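Local coordinates for Agap007691-pb (Anopheles gambiae, PDB 5C98), which adopts the serpin fold and may inhibit serine proteases, although its function is not established, at residues A[22-35]-A[249-262]. Residues are numbered along the deposited sequence; the frame is centred on the assembly and turned at random.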
loop_
_atom_site.group_PDB
_atom_site.type_symbol
_atom_site.label_atom_id
_atom_site.label_comp_id
_atom_site.label_asym_id
_atom_site.label_seq_id
_atom_site.Cartn_x
_atom_site.Cartn_y
_atom_site.Cartn_z
ATOM N N ASN A 22 5.678 -9.617 -5.518
ATOM C CA ASN A 22 4.450 -9.554 -6.293
ATOM C C ASN A 22 3.500 -10.672 -5.898
ATOM O O ASN A 22 2.292 -10.434 -5.789
ATOM C CB ASN A 22 4.742 -9.549 -7.798
ATOM C CG ASN A 22 5.295 -8.223 -8.256
ATOM O OD1 ASN A 22 5.242 -7.237 -7.513
ATOM N ND2 ASN A 22 5.822 -8.182 -9.479
ATOM N N LYS A 23 4.015 -11.886 -5.677
ATOM C CA LYS A 23 3.163 -12.995 -5.251
ATOM C C LYS A 23 2.522 -12.690 -3.898
ATOM O O LYS A 23 1.317 -12.882 -3.707
ATOM C CB LYS A 23 3.957 -14.304 -5.178
ATOM C CG LYS A 23 3.127 -15.524 -4.786
ATOM C CD LYS A 23 3.962 -16.801 -4.776
ATOM C CE LYS A 23 3.129 -18.016 -4.416
ATOM N NZ LYS A 23 2.912 -18.122 -2.949
ATOM N N PHE A 24 3.326 -12.223 -2.941
ATOM C CA PHE A 24 2.797 -11.879 -1.619
ATOM C C PHE A 24 1.799 -10.724 -1.705
ATOM O O PHE A 24 0.753 -10.740 -1.053
ATOM C CB PHE A 24 3.968 -11.555 -0.693
ATOM C CG PHE A 24 3.582 -10.885 0.578
ATOM C CD1 PHE A 24 2.945 -11.572 1.593
ATOM C CD2 PHE A 24 3.869 -9.543 0.769
ATOM C CE1 PHE A 24 2.576 -10.897 2.770
ATOM C CE2 PHE A 24 3.508 -8.898 1.936
ATOM C CZ PHE A 24 2.850 -9.577 2.919
ATOM N N THR A 25 2.087 -9.741 -2.540
ATOM C CA THR A 25 1.219 -8.576 -2.690
ATOM C C THR A 25 -0.181 -8.971 -3.139
ATOM O O THR A 25 -1.179 -8.498 -2.589
ATOM C CB THR A 25 1.857 -7.564 -3.654
ATOM O OG1 THR A 25 2.966 -6.954 -3.010
ATOM C CG2 THR A 25 0.892 -6.478 -4.066
ATOM N N LEU A 26 -0.265 -9.825 -4.154
ATOM C CA LEU A 26 -1.576 -10.233 -4.645
ATOM C C LEU A 26 -2.302 -11.105 -3.634
ATOM O O LEU A 26 -3.519 -10.975 -3.480
ATOM C CB LEU A 26 -1.432 -10.918 -6.005
ATOM C CG LEU A 26 -0.885 -10.012 -7.110
ATOM C CD1 LEU A 26 -0.733 -10.869 -8.376
ATOM C CD2 LEU A 26 -1.722 -8.746 -7.346
ATOM N N GLU A 27 -1.583 -11.987 -2.919
ATOM C CA GLU A 27 -2.224 -12.773 -1.867
ATOM C C GLU A 27 -2.747 -11.880 -0.755
ATOM O O GLU A 27 -3.863 -12.064 -0.261
ATOM C CB GLU A 27 -1.219 -13.764 -1.282
ATOM C CG GLU A 27 -0.915 -14.941 -2.207
ATOM C CD GLU A 27 0.267 -15.763 -1.751
ATOM O OE1 GLU A 27 1.121 -15.241 -0.994
ATOM O OE2 GLU A 27 0.349 -16.939 -2.173
ATOM N N TYR A 28 -1.946 -10.905 -0.339
ATOM C CA TYR A 28 -2.369 -9.985 0.705
ATOM C C TYR A 28 -3.600 -9.200 0.269
ATOM O O TYR A 28 -4.549 -9.025 1.039
ATOM C CB TYR A 28 -1.208 -9.042 0.980
ATOM C CG TYR A 28 -1.370 -8.086 2.143
ATOM C CD1 TYR A 28 -2.133 -6.938 2.040
ATOM C CD2 TYR A 28 -0.681 -8.298 3.327
ATOM C CE1 TYR A 28 -2.222 -6.042 3.086
ATOM C CE2 TYR A 28 -0.779 -7.411 4.374
ATOM C CZ TYR A 28 -1.537 -6.304 4.257
ATOM O OH TYR A 28 -1.619 -5.382 5.297
ATOM N N PHE A 29 -3.583 -8.686 -0.956
ATOM C CA PHE A 29 -4.733 -7.915 -1.421
ATOM C C PHE A 29 -5.997 -8.764 -1.454
ATOM O O PHE A 29 -7.065 -8.289 -1.068
ATOM C CB PHE A 29 -4.460 -7.277 -2.784
ATOM C CG PHE A 29 -5.562 -6.370 -3.239
ATOM C CD1 PHE A 29 -5.962 -5.308 -2.454
ATOM C CD2 PHE A 29 -6.238 -6.597 -4.411
ATOM C CE1 PHE A 29 -6.995 -4.484 -2.841
ATOM C CE2 PHE A 29 -7.259 -5.738 -4.786
ATOM C CZ PHE A 29 -7.616 -4.708 -3.990
ATOM N N LYS A 30 -5.899 -10.016 -1.902
ATOM C CA LYS A 30 -7.068 -10.892 -1.887
ATOM C C LYS A 30 -7.599 -11.074 -0.479
ATOM O O LYS A 30 -8.806 -11.243 -0.285
ATOM C CB LYS A 30 -6.714 -12.277 -2.455
ATOM C CG LYS A 30 -6.497 -12.246 -3.919
ATOM C CD LYS A 30 -5.937 -13.551 -4.465
ATOM C CE LYS A 30 -5.225 -13.228 -5.766
ATOM N NZ LYS A 30 -5.024 -14.444 -6.548
ATOM N N ALA A 31 -6.717 -11.083 0.515
ATOM C CA ALA A 31 -7.143 -11.268 1.897
ATOM C C ALA A 31 -7.787 -10.023 2.477
ATOM O O ALA A 31 -8.552 -10.142 3.439
ATOM C CB ALA A 31 -5.937 -11.647 2.765
ATOM N N CYS A 32 -7.498 -8.830 1.956
ATOM C CA CYS A 32 -8.150 -7.641 2.498
ATOM C C CYS A 32 -9.206 -7.020 1.591
ATOM O O CYS A 32 -9.996 -6.201 2.074
ATOM C CB CYS A 32 -7.132 -6.605 2.991
ATOM S SG CYS A 32 -6.045 -5.964 1.776
ATOM N N TYR A 33 -9.297 -7.419 0.323
ATOM C CA TYR A 33 -10.281 -6.833 -0.574
ATOM C C TYR A 33 -11.674 -7.066 -0.031
ATOM O O TYR A 33 -12.010 -8.168 0.410
ATOM C CB TYR A 33 -10.182 -7.468 -1.956
ATOM C CG TYR A 33 -11.287 -7.135 -2.912
ATOM C CD1 TYR A 33 -11.415 -5.862 -3.443
ATOM C CD2 TYR A 33 -12.184 -8.106 -3.323
ATOM C CE1 TYR A 33 -12.423 -5.572 -4.327
ATOM C CE2 TYR A 33 -13.170 -7.839 -4.218
ATOM C CZ TYR A 33 -13.296 -6.569 -4.746
ATOM O OH TYR A 33 -14.305 -6.309 -5.649
ATOM N N ASP A 34 -12.488 -6.014 -0.073
ATOM C CA ASP A 34 -13.903 -6.072 0.271
ATOM C C ASP A 34 -14.616 -5.360 -0.870
ATOM O O ASP A 34 -14.367 -4.170 -1.106
ATOM C CB ASP A 34 -14.139 -5.382 1.610
ATOM C CG ASP A 34 -15.609 -5.354 2.027
ATOM O OD1 ASP A 34 -16.542 -5.518 1.191
ATOM O OD2 ASP A 34 -15.826 -5.163 3.241
ATOM N N GLU A 35 -15.425 -6.098 -1.630
ATOM C CA GLU A 35 -16.020 -5.527 -2.839
ATOM C C GLU A 35 -16.855 -4.290 -2.545
ATOM O O GLU A 35 -17.078 -3.488 -3.456
ATOM C CB GLU A 35 -16.808 -6.568 -3.653
ATOM C CG GLU A 35 -18.072 -7.070 -3.011
ATOM C CD GLU A 35 -18.798 -8.115 -3.845
ATOM O OE1 GLU A 35 -18.348 -8.458 -4.966
ATOM O OE2 GLU A 35 -19.851 -8.592 -3.386
ATOM N N GLU A 249 -17.714 -9.581 -12.563
ATOM C CA GLU A 249 -17.562 -8.849 -11.317
ATOM C C GLU A 249 -16.084 -8.569 -11.044
ATOM O O GLU A 249 -15.220 -9.389 -11.346
ATOM C CB GLU A 249 -18.083 -9.719 -10.168
ATOM C CG GLU A 249 -19.571 -10.017 -10.162
ATOM C CD GLU A 249 -20.379 -8.822 -9.770
ATOM O OE1 GLU A 249 -19.931 -8.074 -8.868
ATOM O OE2 GLU A 249 -21.452 -8.622 -10.366
ATOM N N LEU A 250 -15.797 -7.408 -10.461
ATOM C CA LEU A 250 -14.431 -7.098 -10.066
ATOM C C LEU A 250 -13.872 -8.162 -9.138
ATOM O O LEU A 250 -12.707 -8.520 -9.249
ATOM C CB LEU A 250 -14.355 -5.705 -9.458
ATOM C CG LEU A 250 -12.946 -5.314 -9.007
ATOM C CD1 LEU A 250 -11.950 -5.278 -10.173
ATOM C CD2 LEU A 250 -12.970 -3.961 -8.302
ATOM N N ARG A 251 -14.697 -8.724 -8.252
ATOM C CA ARG A 251 -14.192 -9.742 -7.331
ATOM C C ARG A 251 -13.561 -10.906 -8.081
ATOM O O ARG A 251 -12.588 -11.509 -7.598
ATOM C CB ARG A 251 -15.319 -10.260 -6.454
ATOM C CG ARG A 251 -14.888 -11.172 -5.341
ATOM C CD ARG A 251 -16.105 -11.623 -4.545
ATOM N NE ARG A 251 -16.987 -12.454 -5.366
ATOM C CZ ARG A 251 -18.043 -12.016 -6.049
ATOM N NH1 ARG A 251 -18.394 -10.737 -6.026
ATOM N NH2 ARG A 251 -18.754 -12.870 -6.766
ATOM N N GLN A 252 -14.086 -11.241 -9.264
ATOM C CA GLN A 252 -13.497 -12.337 -10.024
ATOM C C GLN A 252 -12.076 -12.007 -10.473
ATOM O O GLN A 252 -11.189 -12.864 -10.443
ATOM C CB GLN A 252 -14.370 -12.662 -11.236
ATOM C CG GLN A 252 -13.934 -13.908 -11.972
ATOM C CD GLN A 252 -14.722 -14.139 -13.245
ATOM O OE1 GLN A 252 -15.944 -13.984 -13.274
ATOM N NE2 GLN A 252 -14.021 -14.507 -14.309
ATOM N N ILE A 253 -11.835 -10.772 -10.908
ATOM C CA ILE A 253 -10.491 -10.371 -11.303
ATOM C C ILE A 253 -9.573 -10.374 -10.089
ATOM O O ILE A 253 -8.448 -10.873 -10.138
ATOM C CB ILE A 253 -10.532 -8.973 -11.962
ATOM C CG1 ILE A 253 -10.990 -9.028 -13.431
ATOM C CG2 ILE A 253 -9.149 -8.305 -11.953
ATOM C CD1 ILE A 253 -12.351 -9.559 -13.694
ATOM N N VAL A 254 -10.027 -9.783 -8.988
ATOM C CA VAL A 254 -9.186 -9.657 -7.809
ATOM C C VAL A 254 -8.791 -11.036 -7.299
ATOM O O VAL A 254 -7.632 -11.270 -6.942
ATOM C CB VAL A 254 -9.931 -8.892 -6.706
ATOM C CG1 VAL A 254 -9.162 -8.981 -5.353
ATOM C CG2 VAL A 254 -10.134 -7.465 -7.098
ATOM N N ASN A 255 -9.737 -11.980 -7.289
ATOM C CA ASN A 255 -9.411 -13.296 -6.759
ATOM C C ASN A 255 -8.615 -14.133 -7.749
ATOM O O ASN A 255 -7.852 -15.024 -7.347
ATOM C CB ASN A 255 -10.682 -14.009 -6.344
ATOM C CG ASN A 255 -11.167 -13.540 -5.008
ATOM O OD1 ASN A 255 -10.364 -13.272 -4.113
ATOM N ND2 ASN A 255 -12.478 -13.435 -4.856
ATOM N N SER A 256 -8.752 -13.871 -9.033
ATOM C CA SER A 256 -8.091 -14.663 -10.063
ATOM C C SER A 256 -6.632 -14.282 -10.270
ATOM O O SER A 256 -5.813 -15.143 -10.617
ATOM C CB SER A 256 -8.821 -14.482 -11.394
ATOM O OG SER A 256 -10.107 -15.092 -11.403
ATOM N N ILE A 257 -6.285 -13.006 -10.073
ATOM C CA ILE A 257 -5.027 -12.501 -10.602
ATOM C C ILE A 257 -3.837 -13.116 -9.867
ATOM O O ILE A 257 -3.806 -13.215 -8.636
ATOM C CB ILE A 257 -5.007 -10.964 -10.555
ATOM C CG1 ILE A 257 -3.819 -10.432 -11.373
ATOM C CG2 ILE A 257 -5.019 -10.489 -9.128
ATOM C CD1 ILE A 257 -3.799 -8.894 -11.450
ATOM N N THR A 258 -2.833 -13.496 -10.637
ATOM C CA THR A 258 -1.555 -13.995 -10.131
ATOM C C THR A 258 -0.417 -13.278 -10.821
ATOM O O THR A 258 -0.598 -12.607 -11.840
ATOM C CB THR A 258 -1.419 -15.490 -10.434
ATOM O OG1 THR A 258 -1.266 -15.666 -11.848
ATOM C CG2 THR A 258 -2.624 -16.259 -9.927
ATOM N N PRO A 259 0.808 -13.449 -10.316
ATOM C CA PRO A 259 1.964 -12.881 -11.030
ATOM C C PRO A 259 2.093 -13.380 -12.454
ATOM O O PRO A 259 2.600 -12.644 -13.313
ATOM C CB PRO A 259 3.152 -13.316 -10.161
ATOM C CG PRO A 259 2.536 -13.420 -8.781
ATOM C CD PRO A 259 1.197 -14.041 -9.028
ATOM N N ALA A 260 1.624 -14.593 -12.740
ATOM C CA ALA A 260 1.681 -15.082 -14.110
ATOM C C ALA A 260 0.859 -14.195 -15.023
ATOM O O ALA A 260 1.257 -13.931 -16.156
ATOM C CB ALA A 260 1.196 -16.526 -14.194
ATOM N N HIS A 261 -0.283 -13.703 -14.538
ATOM C CA HIS A 261 -1.079 -12.788 -15.348
ATOM C C HIS A 261 -0.353 -11.475 -15.577
ATOM O O HIS A 261 -0.468 -10.880 -16.658
ATOM C CB HIS A 261 -2.401 -12.474 -14.675
ATOM C CG HIS A 261 -3.345 -13.616 -14.620
ATOM N ND1 HIS A 261 -3.765 -14.171 -13.432
ATOM C CD2 HIS A 261 -3.953 -14.319 -15.602
ATOM C CE1 HIS A 261 -4.607 -15.155 -13.685
ATOM N NE2 HIS A 261 -4.735 -15.269 -14.993
ATOM N N LEU A 262 0.321 -10.960 -14.547
ATOM C CA LEU A 262 1.097 -9.738 -14.712
ATOM C C LEU A 262 2.170 -9.911 -15.771
ATOM O O LEU A 262 2.383 -9.012 -16.597
ATOM C CB LEU A 262 1.705 -9.309 -13.374
ATOM C CG LEU A 262 0.704 -8.912 -12.288
ATOM C CD1 LEU A 262 1.403 -8.548 -10.975
ATOM C CD2 LEU A 262 -0.145 -7.730 -12.767
HETATM O O HOH W 1 -5.274 -9.647 -5.848
HETATM O O HOH W 2 -10.871 -11.345 -2.141
HETATM O O HOH W 3 -17.433 -7.580 -7.475
#
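Helix 22-32 runs roughly antiparallel to helix 250-256, their axes 9.4 Å apart at closest approach and 142° between directions; Lys-30 lies beside Asn-255, and Lys-23 beside Pro-259 at the start of the next helix. Lys-30 reaches across the C-terminal end of helix 250-256: with CG anti to its carbonyl carbon (chi1 -72°) and the chain extended beyond, NZ donates to Ile-257 O at 2.7 Å and to Asn-255 O at 3.0 Å, the latter from above the carbonyl plane. Its charge probably favours the negative end of the helix dipole. Val-254 touches two rings; its CG2 sits over the centre of one Tyr-33 face in a CH-pi contact (4.0 Å to the centroid), while CG1 lies obliquely 3.8 Å from Phe-29 CE2. In this serpin fold helix 22-32 rests on strand 366-372, Phe-29 and Tyr-33 touching Asn-371, and segment 249-262 on strand 237-244, Ile-257 touching Leu-242. Leu-26 lays CD1 on the Thr-258/Pro-259 peptide, 3.4 Å from Thr-258 C, where Thr-258 and His-261 form a capping box on the next helix. Beyond Tyr-33, Glu-35 OE1 meets Arg-251 NH1 at the guanidinium edge, a salt bridge whose hydrogen bond is bent and weak (127°); its 2.5 Å is unusually short and the exact length doubtful. A water bridges Glu-35 OE1 and Glu-249 OE1, donating to both and accepting from Arg-251 N.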